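PDB 5VM1: xylulokinase, which probably phosphorylates D-xylulose to D-xylulose 5-phosphate at the expense of ATP, as a member of the FGGY carbohydrate kinase family. Local coordinates for residues 124-136 and 276-288. Numbering follows the deposited sequence.
Sequences FRAITGNIVFPGF and YQPKPESAVHAFC
The carboxamide of N130 pairs with the backbone of A286 on edge strand 285-288. A286 N donates to N130 OD1 (2.7 Å), in the carbonyl plane and on a lone pair, while N130 ND2 donates to A286 O (2.9 Å), above that carbonyl's plane. An asparagine suits this place because its flat amide offers donor and acceptor side by side, like another peptide group; CG beside the backbone N (chi1 -60°) carries it across to the strand, and H285 ND1 adds a weak bond to OD1. Flat rings fill the buried part beyond: F136 CZ lies 3.4 Å from H285 CE1, and F136 also stacks on H88, a predicted substrate-binding residue. Buried I131 packs CD1 on A283 CB (3.8 Å). G129, whose positive phi favours glycine, leaves room for P278 and the Y276 hydroxyl. Waters bridge G129 O and I131 N to V284 O. The looser side holds partly exposed residues: F133 meets the H285 imidazole rim to rim, and R125, salt-bridged through NH2 to D119, lays its guanidinium over the compact ring of buried P280. The contact thus joins the N- and C-terminal FGGY domains beside the predicted sugar site, consistent with the interdomain cleft of FGGY kinases.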
loop_
_atom_site.group_PDB
_atom_site.type_symbol
_atom_site.label_atom_id
_atom_site.label_comp_id
_atom_site.label_asym_id
_atom_site.label_seq_id
_atom_site.Cartn_x
_atom_site.Cartn_y
_atom_site.Cartn_z
ATOM N N PHE A 124 -9.055 20.308 -0.239
ATOM C CA PHE A 124 -8.304 19.078 -0.420
ATOM C C PHE A 124 -9.093 17.840 0.004
ATOM O O PHE A 124 -9.030 16.809 -0.682
ATOM C CB PHE A 124 -6.977 19.179 0.310
ATOM C CG PHE A 124 -5.937 19.916 -0.456
ATOM C CD1 PHE A 124 -5.173 19.262 -1.414
ATOM C CD2 PHE A 124 -5.725 21.272 -0.233
ATOM C CE1 PHE A 124 -4.188 19.940 -2.119
ATOM C CE2 PHE A 124 -4.761 21.966 -0.936
ATOM C CZ PHE A 124 -3.980 21.292 -1.882
ATOM N N ARG A 125 -9.810 17.869 1.135
ATOM C CA ARG A 125 -10.596 16.658 1.389
ATOM C C ARG A 125 -11.811 16.569 0.493
ATOM O O ARG A 125 -12.263 15.457 0.189
ATOM C CB ARG A 125 -11.045 16.507 2.829
ATOM C CG ARG A 125 -11.950 17.553 3.344
ATOM C CD ARG A 125 -11.231 18.104 4.518
ATOM N NE ARG A 125 -9.883 17.549 4.509
ATOM C CZ ARG A 125 -9.439 16.703 5.409
ATOM N NH1 ARG A 125 -10.240 16.335 6.388
ATOM N NH2 ARG A 125 -8.208 16.247 5.310
ATOM N N ALA A 126 -12.375 17.714 0.100
ATOM C CA ALA A 126 -13.530 17.689 -0.781
ATOM C C ALA A 126 -13.156 17.127 -2.149
ATOM O O ALA A 126 -13.888 16.305 -2.712
ATOM C CB ALA A 126 -14.117 19.083 -0.884
ATOM N N ILE A 127 -12.002 17.514 -2.682
ATOM C CA ILE A 127 -11.614 17.073 -4.019
ATOM C C ILE A 127 -10.868 15.735 -3.987
ATOM O O ILE A 127 -11.092 14.873 -4.840
ATOM C CB ILE A 127 -10.801 18.183 -4.719
ATOM C CG1 ILE A 127 -11.677 19.441 -4.857
ATOM C CG2 ILE A 127 -10.335 17.733 -6.085
ATOM C CD1 ILE A 127 -11.022 20.628 -5.582
ATOM N N THR A 128 -9.978 15.505 -3.023
ATOM C CA THR A 128 -9.276 14.228 -2.981
ATOM C C THR A 128 -9.988 13.168 -2.151
ATOM O O THR A 128 -9.732 11.977 -2.357
ATOM C CB THR A 128 -7.862 14.371 -2.386
ATOM O OG1 THR A 128 -7.957 14.496 -0.963
ATOM C CG2 THR A 128 -7.083 15.543 -2.950
ATOM N N GLY A 129 -10.849 13.561 -1.208
ATOM C CA GLY A 129 -11.437 12.626 -0.260
ATOM C C GLY A 129 -10.494 12.087 0.800
ATOM O O GLY A 129 -10.856 11.137 1.501
ATOM N N ASN A 130 -9.299 12.659 0.952
ATOM C CA ASN A 130 -8.298 12.131 1.868
ATOM C C ASN A 130 -7.660 13.248 2.690
ATOM O O ASN A 130 -7.617 14.417 2.289
ATOM C CB ASN A 130 -7.185 11.355 1.124
ATOM C CG ASN A 130 -7.723 10.161 0.338
ATOM O OD1 ASN A 130 -8.029 9.126 0.910
ATOM N ND2 ASN A 130 -7.792 10.295 -0.999
ATOM N N ILE A 131 -7.147 12.859 3.854
ATOM C CA ILE A 131 -6.273 13.728 4.623
ATOM C C ILE A 131 -4.984 13.964 3.844
ATOM O O ILE A 131 -4.499 13.080 3.124
ATOM C CB ILE A 131 -5.992 13.075 5.990
ATOM C CG1 ILE A 131 -7.269 13.024 6.835
ATOM C CG2 ILE A 131 -4.845 13.787 6.721
ATOM C CD1 ILE A 131 -7.145 12.186 8.100
ATOM N N VAL A 132 -4.430 15.170 3.963
ATOM C CA VAL A 132 -3.149 15.501 3.341
ATOM C C VAL A 132 -2.061 15.201 4.371
ATOM O O VAL A 132 -1.802 15.992 5.282
ATOM C CB VAL A 132 -3.091 16.954 2.865
ATOM C CG1 VAL A 132 -1.885 17.182 1.960
ATOM C CG2 VAL A 132 -4.376 17.345 2.170
ATOM N N PHE A 133 -1.450 14.037 4.251
ATOM C CA PHE A 133 -0.302 13.711 5.080
ATOM C C PHE A 133 0.999 14.176 4.432
ATOM O O PHE A 133 1.067 14.389 3.212
ATOM C CB PHE A 133 -0.262 12.215 5.349
ATOM C CG PHE A 133 -1.315 11.758 6.288
ATOM C CD1 PHE A 133 -1.180 11.991 7.645
ATOM C CD2 PHE A 133 -2.453 11.106 5.824
ATOM C CE1 PHE A 133 -2.156 11.575 8.521
ATOM C CE2 PHE A 133 -3.427 10.679 6.703
ATOM C CZ PHE A 133 -3.285 10.914 8.047
ATOM N N PRO A 134 2.048 14.390 5.240
ATOM C CA PRO A 134 3.316 14.905 4.686
ATOM C C PRO A 134 3.982 13.985 3.702
ATOM O O PRO A 134 4.861 14.445 2.962
ATOM C CB PRO A 134 4.197 15.082 5.926
ATOM C CG PRO A 134 3.609 14.219 6.941
ATOM C CD PRO A 134 2.139 14.114 6.680
ATOM N N GLY A 135 3.614 12.701 3.683
ATOM C CA GLY A 135 4.155 11.727 2.748
ATOM C C GLY A 135 3.499 11.695 1.387
ATOM O O GLY A 135 4.001 11.034 0.472
ATOM N N PHE A 136 2.403 12.418 1.241
ATOM C CA PHE A 136 1.741 12.591 -0.028
ATOM C C PHE A 136 2.538 13.595 -0.885
ATOM O O PHE A 136 3.423 14.305 -0.391
ATOM C CB PHE A 136 0.301 13.035 0.226
ATOM C CG PHE A 136 -0.587 11.956 0.769
ATOM C CD1 PHE A 136 -0.070 10.788 1.276
ATOM C CD2 PHE A 136 -1.957 12.108 0.747
ATOM C CE1 PHE A 136 -0.904 9.794 1.765
ATOM C CE2 PHE A 136 -2.802 11.118 1.239
ATOM C CZ PHE A 136 -2.279 9.963 1.742
ATOM N N TYR A 276 -16.802 5.887 -5.579
ATOM C CA TYR A 276 -15.926 6.709 -4.756
ATOM C C TYR A 276 -16.614 6.988 -3.426
ATOM O O TYR A 276 -17.668 7.631 -3.384
ATOM C CB TYR A 276 -15.574 7.990 -5.497
ATOM C CG TYR A 276 -14.940 9.075 -4.658
ATOM C CD1 TYR A 276 -13.693 8.905 -4.046
ATOM C CD2 TYR A 276 -15.590 10.292 -4.504
ATOM C CE1 TYR A 276 -13.125 9.944 -3.304
ATOM C CE2 TYR A 276 -15.059 11.293 -3.776
ATOM C CZ TYR A 276 -13.840 11.136 -3.180
ATOM O OH TYR A 276 -13.386 12.210 -2.465
ATOM N N GLN A 277 -16.013 6.518 -2.338
ATOM C CA GLN A 277 -16.653 6.489 -1.024
ATOM C C GLN A 277 -15.713 7.078 0.026
ATOM O O GLN A 277 -15.191 6.366 0.891
ATOM C CB GLN A 277 -17.048 5.053 -0.683
ATOM C CG GLN A 277 -17.807 4.388 -1.793
ATOM C CD GLN A 277 -18.168 2.966 -1.482
ATOM O OE1 GLN A 277 -18.352 2.148 -2.386
ATOM N NE2 GLN A 277 -18.279 2.656 -0.201
ATOM N N PRO A 278 -15.518 8.389 0.011
ATOM C CA PRO A 278 -14.581 8.990 0.954
ATOM C C PRO A 278 -15.141 9.074 2.364
ATOM O O PRO A 278 -16.347 9.183 2.593
ATOM C CB PRO A 278 -14.368 10.392 0.377
ATOM C CG PRO A 278 -15.678 10.707 -0.270
ATOM C CD PRO A 278 -16.130 9.398 -0.874
ATOM N N LYS A 279 -14.232 9.079 3.311
ATOM C CA LYS A 279 -14.594 9.305 4.694
ATOM C C LYS A 279 -13.366 9.840 5.416
ATOM O O LYS A 279 -12.884 9.216 6.365
ATOM C CB LYS A 279 -15.089 8.013 5.350
ATOM C CG LYS A 279 -15.997 8.213 6.570
ATOM C CD LYS A 279 -17.227 8.943 6.162
ATOM C CE LYS A 279 -18.414 8.652 7.043
ATOM N NZ LYS A 279 -19.642 9.077 6.297
ATOM N N PRO A 280 -12.828 10.990 5.013
ATOM C CA PRO A 280 -11.628 11.503 5.702
ATOM C C PRO A 280 -11.900 11.896 7.137
ATOM O O PRO A 280 -10.949 12.047 7.907
ATOM C CB PRO A 280 -11.213 12.717 4.853
ATOM C CG PRO A 280 -12.474 13.147 4.179
ATOM C CD PRO A 280 -13.280 11.888 3.940
ATOM N N GLU A 281 -13.166 12.107 7.507
ATOM C CA GLU A 281 -13.509 12.456 8.878
ATOM C C GLU A 281 -13.149 11.334 9.841
ATOM O O GLU A 281 -12.862 11.592 11.011
ATOM C CB GLU A 281 -14.999 12.791 8.976
ATOM C CG GLU A 281 -15.490 13.582 7.790
ATOM C CD GLU A 281 -16.093 12.692 6.719
ATOM O OE1 GLU A 281 -16.900 11.814 7.089
ATOM O OE2 GLU A 281 -15.742 12.843 5.526
ATOM N N SER A 282 -13.207 10.083 9.382
ATOM C CA SER A 282 -12.758 8.928 10.146
ATOM C C SER A 282 -11.368 8.456 9.722
ATOM O O SER A 282 -10.988 7.319 10.029
ATOM C CB SER A 282 -13.749 7.782 9.997
ATOM O OG SER A 282 -15.058 8.265 9.809
ATOM N N ALA A 283 -10.630 9.289 8.984
ATOM C CA ALA A 283 -9.246 9.027 8.610
ATOM C C ALA A 283 -9.092 7.710 7.845
ATOM O O ALA A 283 -8.111 6.991 8.022
ATOM C CB ALA A 283 -8.320 9.061 9.822
ATOM N N VAL A 284 -10.064 7.376 6.987
ATOM C CA VAL A 284 -9.854 6.291 6.031
ATOM C C VAL A 284 -9.394 6.916 4.716
ATOM O O VAL A 284 -9.711 8.068 4.408
ATOM C CB VAL A 284 -11.097 5.392 5.798
ATOM C CG1 VAL A 284 -12.011 5.338 7.013
ATOM C CG2 VAL A 284 -11.831 5.804 4.554
ATOM N N HIS A 285 -8.549 6.201 3.984
ATOM C CA HIS A 285 -8.152 6.621 2.640
ATOM C C HIS A 285 -9.128 6.070 1.607
ATOM O O HIS A 285 -9.607 4.937 1.731
ATOM C CB HIS A 285 -6.721 6.172 2.321
ATOM C CG HIS A 285 -5.700 6.907 3.123
ATOM N ND1 HIS A 285 -5.547 8.277 3.048
ATOM C CD2 HIS A 285 -4.847 6.488 4.084
ATOM C CE1 HIS A 285 -4.607 8.664 3.892
ATOM N NE2 HIS A 285 -4.174 7.598 4.541
ATOM N N ALA A 286 -9.439 6.892 0.598
ATOM C CA ALA A 286 -10.265 6.477 -0.539
ATOM C C ALA A 286 -9.535 6.877 -1.810
ATOM O O ALA A 286 -9.343 8.071 -2.078
ATOM C CB ALA A 286 -11.664 7.095 -0.512
ATOM N N PHE A 287 -9.141 5.879 -2.589
ATOM C CA PHE A 287 -8.357 6.076 -3.791
ATOM C C PHE A 287 -9.024 5.338 -4.934
ATOM O O PHE A 287 -9.775 4.373 -4.722
ATOM C CB PHE A 287 -6.928 5.530 -3.647
ATOM C CG PHE A 287 -6.092 6.202 -2.604
ATOM C CD1 PHE A 287 -6.044 7.578 -2.502
ATOM C CD2 PHE A 287 -5.300 5.445 -1.748
ATOM C CE1 PHE A 287 -5.227 8.194 -1.544
ATOM C CE2 PHE A 287 -4.485 6.051 -0.791
ATOM C CZ PHE A 287 -4.452 7.431 -0.691
ATOM N N CYS A 288 -8.678 5.754 -6.155
ATOM C CA CYS A 288 -9.036 4.969 -7.330
ATOM C C CYS A 288 -8.336 3.617 -7.285
ATOM O O CYS A 288 -7.222 3.483 -6.768
ATOM C CB CYS A 288 -8.629 5.691 -8.618
ATOM S SG CYS A 288 -9.272 7.375 -8.808
HETATM O O HOH W 1 -11.805 8.792 2.393
HETATM O O HOH W 2 -7.941 9.917 4.536
#